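Local coordinates for protein carbohydrate kinase, pfkB family (Enterococcus faecalis, PDB 3KTN) that probably phosphorylates a sugar acid such as 2-keto-3-deoxygluconate, as expected of a magnesium-binding kinase of the pfkB (ribokinase) family, at residues 180-191 against 204-212. Numbering follows the deposited sequence.
Sequences ALFMRQQYERIL and LVELLGFIP
Leu207 and Leu208, in the segment that carries helix 201-206, pack against one side of helix 177-190. Leu207 has the most surface buried in the contact. With its CG anti to the backbone N (chi1 176°), its CD2 sits over a face of the Tyr187 ring, 4.2 Å from the ring centroid, in a CH-pi contact. The two side chains cross at about a right angle. CD1, the other branch of Leu207, lies 3.3 Å from Ala180 O and also meets CB of selenomethionine Met183. CD1 of Leu208 reaches further along the helix and meets CD1 of Leu191 tip to tip at 4.1 Å, while CD2 lies near Tyr187 CB and Arg184 CD. Phe168 touches both leucines, and Phe229 of helix 218-233 also packs on Leu208.

The polar contact is made by Arg184. Its chain bends at chi2 and chi3 and lies across the turn. NE gives a weak, bent hydrogen bond to Leu207 O (3.0 Å, 124° at the hydrogen), which lies at the guanidinium edge. Leu208 O lies over one guanidinium face. NH1 of Arg184 forms a long salt bridge with Glu188 OE2 (3.4 Å), one helical turn on. Tyr187 OH is hydrogen-bonded to Asn169 N.

The contact joins two successive helices, one before and one after strand 196-198 in the chain, a beta-alpha-beta-alpha run in the parallel part of the large sheet, consistent with the Rossmann-like ribokinase fold.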
ATOM      1  N   ALA A 180      35.475  -1.559  24.368  1.00 72.54           N
ATOM      2  CA  ALA A 180      36.394  -1.448  23.243  1.00 72.18           C
ATOM      3  C   ALA A 180      37.630  -2.299  23.510  1.00 72.40           C
ATOM      4  O   ALA A 180      38.096  -3.029  22.634  1.00 72.31           O
ATOM      5  CB  ALA A 180      36.792   0.006  23.033  1.00 71.29           C
ATOM      6  N   LEU A 181      38.154  -2.200  24.728  1.00 72.57           N
ATOM      7  CA  LEU A 181      39.330  -2.965  25.119  1.00 72.82           C
ATOM      8  C   LEU A 181      39.028  -4.457  25.082  1.00 72.49           C
ATOM      9  O   LEU A 181      39.848  -5.255  24.631  1.00 72.42           O
ATOM     10  CB  LEU A 181      39.783  -2.562  26.525  1.00 72.83           C
ATOM     11  CG  LEU A 181      40.276  -1.123  26.695  1.00 73.18           C
ATOM     12  CD1 LEU A 181      40.587  -0.865  28.161  1.00 72.91           C
ATOM     13  CD2 LEU A 181      41.510  -0.890  25.831  1.00 72.40           C
ATOM     14  N   PHE A 182      37.844  -4.830  25.556  1.00 72.18           N
ATOM     15  CA  PHE A 182      37.445  -6.230  25.561  1.00 72.03           C
ATOM     16  C   PHE A 182      37.419  -6.760  24.135  1.00 71.72           C
ATOM     17  O   PHE A 182      37.919  -7.852  23.860  1.00 72.37           O
ATOM     18  CB  PHE A 182      36.059  -6.398  26.184  1.00 72.56           C
ATOM     19  CG  PHE A 182      35.628  -7.831  26.311  1.00 73.31           C
ATOM     20  CD1 PHE A 182      36.220  -8.669  27.251  1.00 73.32           C
ATOM     21  CD2 PHE A 182      34.650  -8.354  25.471  1.00 73.04           C
ATOM     22  CE1 PHE A 182      35.848 -10.007  27.353  1.00 73.56           C
ATOM     23  CE2 PHE A 182      34.269  -9.691  25.564  1.00 73.49           C
ATOM     24  CZ  PHE A 182      34.871 -10.519  26.506  1.00 73.47           C
HETATM   25  N   MSE A 183      36.838  -5.984  23.227  1.00 70.98           N
HETATM   26  CA  MSE A 183      36.762  -6.399  21.835  1.00 70.68           C
HETATM   27  C   MSE A 183      38.138  -6.481  21.205  1.00 67.03           C
HETATM   28  O   MSE A 183      38.372  -7.294  20.312  1.00 66.29           O
HETATM   29  CB  MSE A 183      35.865  -5.450  21.044  1.00 76.31           C
HETATM   30  CG  MSE A 183      34.397  -5.594  21.407  1.00 84.32           C
HETATM   31 SE   MSE A 183      33.889  -7.467  21.581  1.00 96.41          SE
HETATM   32  CE  MSE A 183      34.261  -8.043  19.774  1.00 92.25           C
ATOM     33  N   ARG A 184      39.043  -5.629  21.673  1.00 63.97           N
ATOM     34  CA  ARG A 184      40.416  -5.624  21.185  1.00 60.65           C
ATOM     35  C   ARG A 184      40.976  -7.034  21.357  1.00 57.29           C
ATOM     36  O   ARG A 184      41.500  -7.635  20.418  1.00 55.81           O
ATOM     37  CB  ARG A 184      41.259  -4.643  22.005  1.00 62.65           C
ATOM     38  CG  ARG A 184      42.758  -4.899  21.929  1.00 65.91           C
ATOM     39  CD  ARG A 184      43.449  -3.925  21.002  1.00 68.15           C
ATOM     40  NE  ARG A 184      43.872  -2.716  21.702  1.00 70.94           N
ATOM     41  CZ  ARG A 184      44.987  -2.616  22.422  1.00 72.52           C
ATOM     42  NH1 ARG A 184      45.803  -3.658  22.542  1.00 71.47           N
ATOM     43  NH2 ARG A 184      45.289  -1.471  23.018  1.00 72.18           N
ATOM     44  N   GLN A 185      40.841  -7.550  22.573  1.00 54.68           N
ATOM     45  CA  GLN A 185      41.324  -8.879  22.924  1.00 53.02           C
ATOM     46  C   GLN A 185      40.754  -9.972  22.029  1.00 51.04           C
ATOM     47  O   GLN A 185      41.479 -10.860  21.582  1.00 51.06           O
ATOM     48  CB  GLN A 185      40.969  -9.192  24.379  1.00 52.49           C
ATOM     49  CG  GLN A 185      41.580  -8.240  25.384  1.00 52.84           C
ATOM     50  CD  GLN A 185      41.022  -8.439  26.778  1.00 54.23           C
ATOM     51  OE1 GLN A 185      41.052  -9.544  27.318  1.00 54.65           O
ATOM     52  NE2 GLN A 185      40.510  -7.364  27.370  1.00 55.06           N
ATOM     53  N   GLN A 186      39.450  -9.908  21.773  1.00 49.18           N
ATOM     54  CA  GLN A 186      38.801 -10.916  20.946  1.00 46.70           C
ATOM     55  C   GLN A 186      39.271 -10.854  19.501  1.00 45.00           C
ATOM     56  O   GLN A 186      39.459 -11.883  18.863  1.00 44.35           O
ATOM     57  CB  GLN A 186      37.285 -10.756  21.029  1.00 47.19           C
ATOM     58  CG  GLN A 186      36.803 -10.512  22.452  1.00 47.73           C
ATOM     59  CD  GLN A 186      37.404 -11.490  23.455  1.00 47.79           C
ATOM     60  OE1 GLN A 186      37.530 -11.177  24.638  1.00 48.37           O
ATOM     61  NE2 GLN A 186      37.763 -12.680  22.988  1.00 47.17           N
ATOM     62  N   TYR A 187      39.473  -9.648  18.986  1.00 45.92           N
ATOM     63  CA  TYR A 187      39.944  -9.494  17.617  1.00 47.24           C
ATOM     64  C   TYR A 187      41.383 -10.003  17.501  1.00 47.73           C
ATOM     65  O   TYR A 187      41.748 -10.660  16.520  1.00 47.07           O
ATOM     66  CB  TYR A 187      39.862  -8.022  17.195  1.00 49.71           C
ATOM     67  CG  TYR A 187      38.479  -7.579  16.743  1.00 52.79           C
ATOM     68  CD1 TYR A 187      37.339  -7.896  17.484  1.00 54.03           C
ATOM     69  CD2 TYR A 187      38.314  -6.835  15.577  1.00 54.32           C
ATOM     70  CE1 TYR A 187      36.068  -7.483  17.070  1.00 53.89           C
ATOM     71  CE2 TYR A 187      37.047  -6.418  15.154  1.00 53.85           C
ATOM     72  CZ  TYR A 187      35.931  -6.745  15.906  1.00 53.52           C
ATOM     73  OH  TYR A 187      34.685  -6.329  15.490  1.00 53.57           O
ATOM     74  N   GLU A 188      42.199  -9.708  18.512  1.00 47.27           N
ATOM     75  CA  GLU A 188      43.591 -10.147  18.498  1.00 48.09           C
ATOM     76  C   GLU A 188      43.662 -11.668  18.467  1.00 45.97           C
ATOM     77  O   GLU A 188      44.600 -12.241  17.922  1.00 45.23           O
ATOM     78  CB  GLU A 188      44.336  -9.588  19.716  1.00 48.77           C
ATOM     79  CG  GLU A 188      44.335  -8.066  19.742  1.00 52.97           C
ATOM     80  CD  GLU A 188      45.144  -7.470  20.879  1.00 56.06           C
ATOM     81  OE1 GLU A 188      45.082  -8.003  22.009  1.00 58.43           O
ATOM     82  OE2 GLU A 188      45.829  -6.449  20.641  1.00 56.61           O
ATOM     83  N   ARG A 189      42.645 -12.319  19.022  1.00 45.10           N
ATOM     84  CA  ARG A 189      42.604 -13.775  19.047  1.00 44.76           C
ATOM     85  C   ARG A 189      42.276 -14.400  17.694  1.00 44.98           C
ATOM     86  O   ARG A 189      42.800 -15.462  17.356  1.00 44.63           O
ATOM     87  CB  ARG A 189      41.591 -14.255  20.088  1.00 44.69           C
ATOM     88  CG  ARG A 189      41.929 -13.834  21.506  1.00 45.09           C
ATOM     89  CD  ARG A 189      40.830 -14.218  22.479  1.00 44.81           C
ATOM     90  NE  ARG A 189      40.622 -15.661  22.536  1.00 45.10           N
ATOM     91  CZ  ARG A 189      39.725 -16.246  23.324  1.00 46.35           C
ATOM     92  NH1 ARG A 189      38.957 -15.506  24.118  1.00 45.75           N
ATOM     93  NH2 ARG A 189      39.594 -17.565  23.325  1.00 45.21           N
ATOM     94  N   ILE A 190      41.421 -13.746  16.909  1.00 44.05           N
ATOM     95  CA  ILE A 190      41.046 -14.305  15.608  1.00 41.73           C
ATOM     96  C   ILE A 190      41.925 -13.838  14.456  1.00 40.09           C
ATOM     97  O   ILE A 190      42.146 -14.582  13.500  1.00 40.20           O
ATOM     98  CB  ILE A 190      39.565 -13.988  15.250  1.00 41.70           C
ATOM     99  CG1 ILE A 190      39.110 -14.876  14.087  1.00 42.24           C
ATOM    100  CG2 ILE A 190      39.423 -12.519  14.859  1.00 39.49           C
ATOM    101  CD1 ILE A 190      37.627 -14.751  13.743  1.00 43.18           C
ATOM    102  N   LEU A 191      42.431 -12.614  14.546  1.00 40.25           N
ATOM    103  CA  LEU A 191      43.274 -12.063  13.488  1.00 41.50           C
ATOM    104  C   LEU A 191      44.411 -12.964  13.006  1.00 43.66           C
ATOM    105  O   LEU A 191      44.732 -12.975  11.817  1.00 43.52           O
ATOM    106  CB  LEU A 191      43.819 -10.701  13.923  1.00 42.09           C
ATOM    107  CG  LEU A 191      42.766  -9.587  13.814  1.00 41.73           C
ATOM    108  CD1 LEU A 191      43.225  -8.324  14.528  1.00 36.99           C
ATOM    109  CD2 LEU A 191      42.509  -9.315  12.339  1.00 39.19           C
ATOM    110  N   LEU A 204      42.293   0.284  13.412  1.00 56.77           N
ATOM    111  CA  LEU A 204      43.623  -0.082  13.873  1.00 57.71           C
ATOM    112  C   LEU A 204      44.072   0.812  15.025  1.00 57.65           C
ATOM    113  O   LEU A 204      44.552   0.325  16.045  1.00 57.59           O
ATOM    114  CB  LEU A 204      44.619   0.013  12.716  1.00 55.41           C
ATOM    115  CG  LEU A 204      44.202  -0.784  11.478  1.00 55.84           C
ATOM    116  CD1 LEU A 204      45.260  -0.653  10.394  1.00 55.26           C
ATOM    117  CD2 LEU A 204      44.000  -2.243  11.858  1.00 54.90           C
ATOM    118  N   VAL A 205      43.889   2.118  14.865  1.00 58.02           N
ATOM    119  CA  VAL A 205      44.287   3.078  15.885  1.00 57.90           C
ATOM    120  C   VAL A 205      43.377   3.095  17.115  1.00 59.56           C
ATOM    121  O   VAL A 205      43.837   2.883  18.240  1.00 60.46           O
ATOM    122  CB  VAL A 205      44.353   4.507  15.291  1.00 57.44           C
ATOM    123  CG1 VAL A 205      44.640   5.522  16.388  1.00 55.71           C
ATOM    124  CG2 VAL A 205      45.431   4.571  14.217  1.00 55.97           C
ATOM    125  N   GLU A 206      42.089   3.339  16.898  1.00 59.38           N
ATOM    126  CA  GLU A 206      41.129   3.416  17.993  1.00 59.29           C
ATOM    127  C   GLU A 206      40.743   2.114  18.674  1.00 58.25           C
ATOM    128  O   GLU A 206      40.415   2.114  19.860  1.00 58.31           O
ATOM    129  CB  GLU A 206      39.854   4.110  17.521  1.00 62.27           C
ATOM    130  CG  GLU A 206      40.009   5.596  17.299  1.00 66.10           C
ATOM    131  CD  GLU A 206      38.720   6.237  16.838  1.00 68.96           C
ATOM    132  OE1 GLU A 206      37.676   5.990  17.484  1.00 69.05           O
ATOM    133  OE2 GLU A 206      38.753   6.987  15.838  1.00 70.82           O
ATOM    134  N   LEU A 207      40.758   1.005  17.942  1.00 56.72           N
ATOM    135  CA  LEU A 207      40.381  -0.265  18.550  1.00 56.15           C
ATOM    136  C   LEU A 207      41.577  -1.131  18.917  1.00 55.74           C
ATOM    137  O   LEU A 207      41.679  -1.615  20.043  1.00 55.28           O
ATOM    138  CB  LEU A 207      39.452  -1.053  17.622  1.00 54.69           C
ATOM    139  CG  LEU A 207      39.075  -2.443  18.145  1.00 53.80           C
ATOM    140  CD1 LEU A 207      38.341  -2.309  19.472  1.00 53.14           C
ATOM    141  CD2 LEU A 207      38.214  -3.169  17.124  1.00 53.09           C
ATOM    142  N   LEU A 208      42.478  -1.325  17.959  1.00 55.63           N
ATOM    143  CA  LEU A 208      43.654  -2.149  18.175  1.00 57.08           C
ATOM    144  C   LEU A 208      44.806  -1.380  18.818  1.00 58.80           C
ATOM    145  O   LEU A 208      45.910  -1.899  18.950  1.00 59.13           O
ATOM    146  CB  LEU A 208      44.099  -2.766  16.848  1.00 56.03           C
ATOM    147  CG  LEU A 208      43.055  -3.656  16.168  1.00 55.29           C
ATOM    148  CD1 LEU A 208      43.640  -4.245  14.904  1.00 54.72           C
ATOM    149  CD2 LEU A 208      42.613  -4.764  17.111  1.00 55.08           C
ATOM    150  N   GLY A 209      44.535  -0.139  19.210  1.00 60.28           N
ATOM    151  CA  GLY A 209      45.538   0.683  19.860  1.00 61.60           C
ATOM    152  C   GLY A 209      46.834   0.950  19.115  1.00 62.57           C
ATOM    153  O   GLY A 209      47.802   1.401  19.721  1.00 63.20           O
ATOM    154  N   PHE A 210      46.871   0.679  17.815  1.00 63.47           N
ATOM    155  CA  PHE A 210      48.084   0.928  17.041  1.00 64.30           C
ATOM    156  C   PHE A 210      48.469   2.401  17.107  1.00 66.40           C
ATOM    157  O   PHE A 210      47.613   3.273  17.284  1.00 65.99           O
ATOM    158  CB  PHE A 210      47.882   0.523  15.581  1.00 62.81           C
ATOM    159  CG  PHE A 210      48.177  -0.922  15.305  1.00 62.26           C
ATOM    160  CD1 PHE A 210      49.281  -1.282  14.540  1.00 61.21           C
ATOM    161  CD2 PHE A 210      47.354  -1.924  15.804  1.00 61.38           C
ATOM    162  CE1 PHE A 210      49.560  -2.621  14.275  1.00 61.21           C
ATOM    163  CE2 PHE A 210      47.624  -3.265  15.545  1.00 60.84           C
ATOM    164  CZ  PHE A 210      48.729  -3.614  14.780  1.00 61.16           C
ATOM    165  N   ILE A 211      49.764   2.670  16.972  1.00 68.71           N
ATOM    166  CA  ILE A 211      50.281   4.035  17.004  1.00 70.36           C
ATOM    167  C   ILE A 211      51.013   4.331  15.696  1.00 71.06           C
ATOM    168  O   ILE A 211      51.881   3.569  15.269  1.00 71.24           O
ATOM    169  CB  ILE A 211      51.266   4.242  18.184  1.00 71.01           C
ATOM    170  CG1 ILE A 211      50.567   3.954  19.519  1.00 71.11           C
ATOM    171  CG2 ILE A 211      51.801   5.666  18.171  1.00 70.70           C
ATOM    172  CD1 ILE A 211      49.444   4.918  19.859  1.00 71.16           C
ATOM    173  N   PRO A 212      50.657   5.442  15.035  1.00 71.96           N
ATOM    174  CA  PRO A 212      51.286   5.830  13.769  1.00 72.65           C
ATOM    175  C   PRO A 212      52.628   6.537  13.948  1.00 73.63           C
ATOM    176  O   PRO A 212      52.831   7.271  14.915  1.00 73.61           O
ATOM    177  CB  PRO A 212      50.241   6.740  13.139  1.00 72.27           C
ATOM    178  CG  PRO A 212      49.672   7.434  14.334  1.00 72.35           C
ATOM    179  CD  PRO A 212      49.498   6.305  15.329  1.00 71.69           C
TER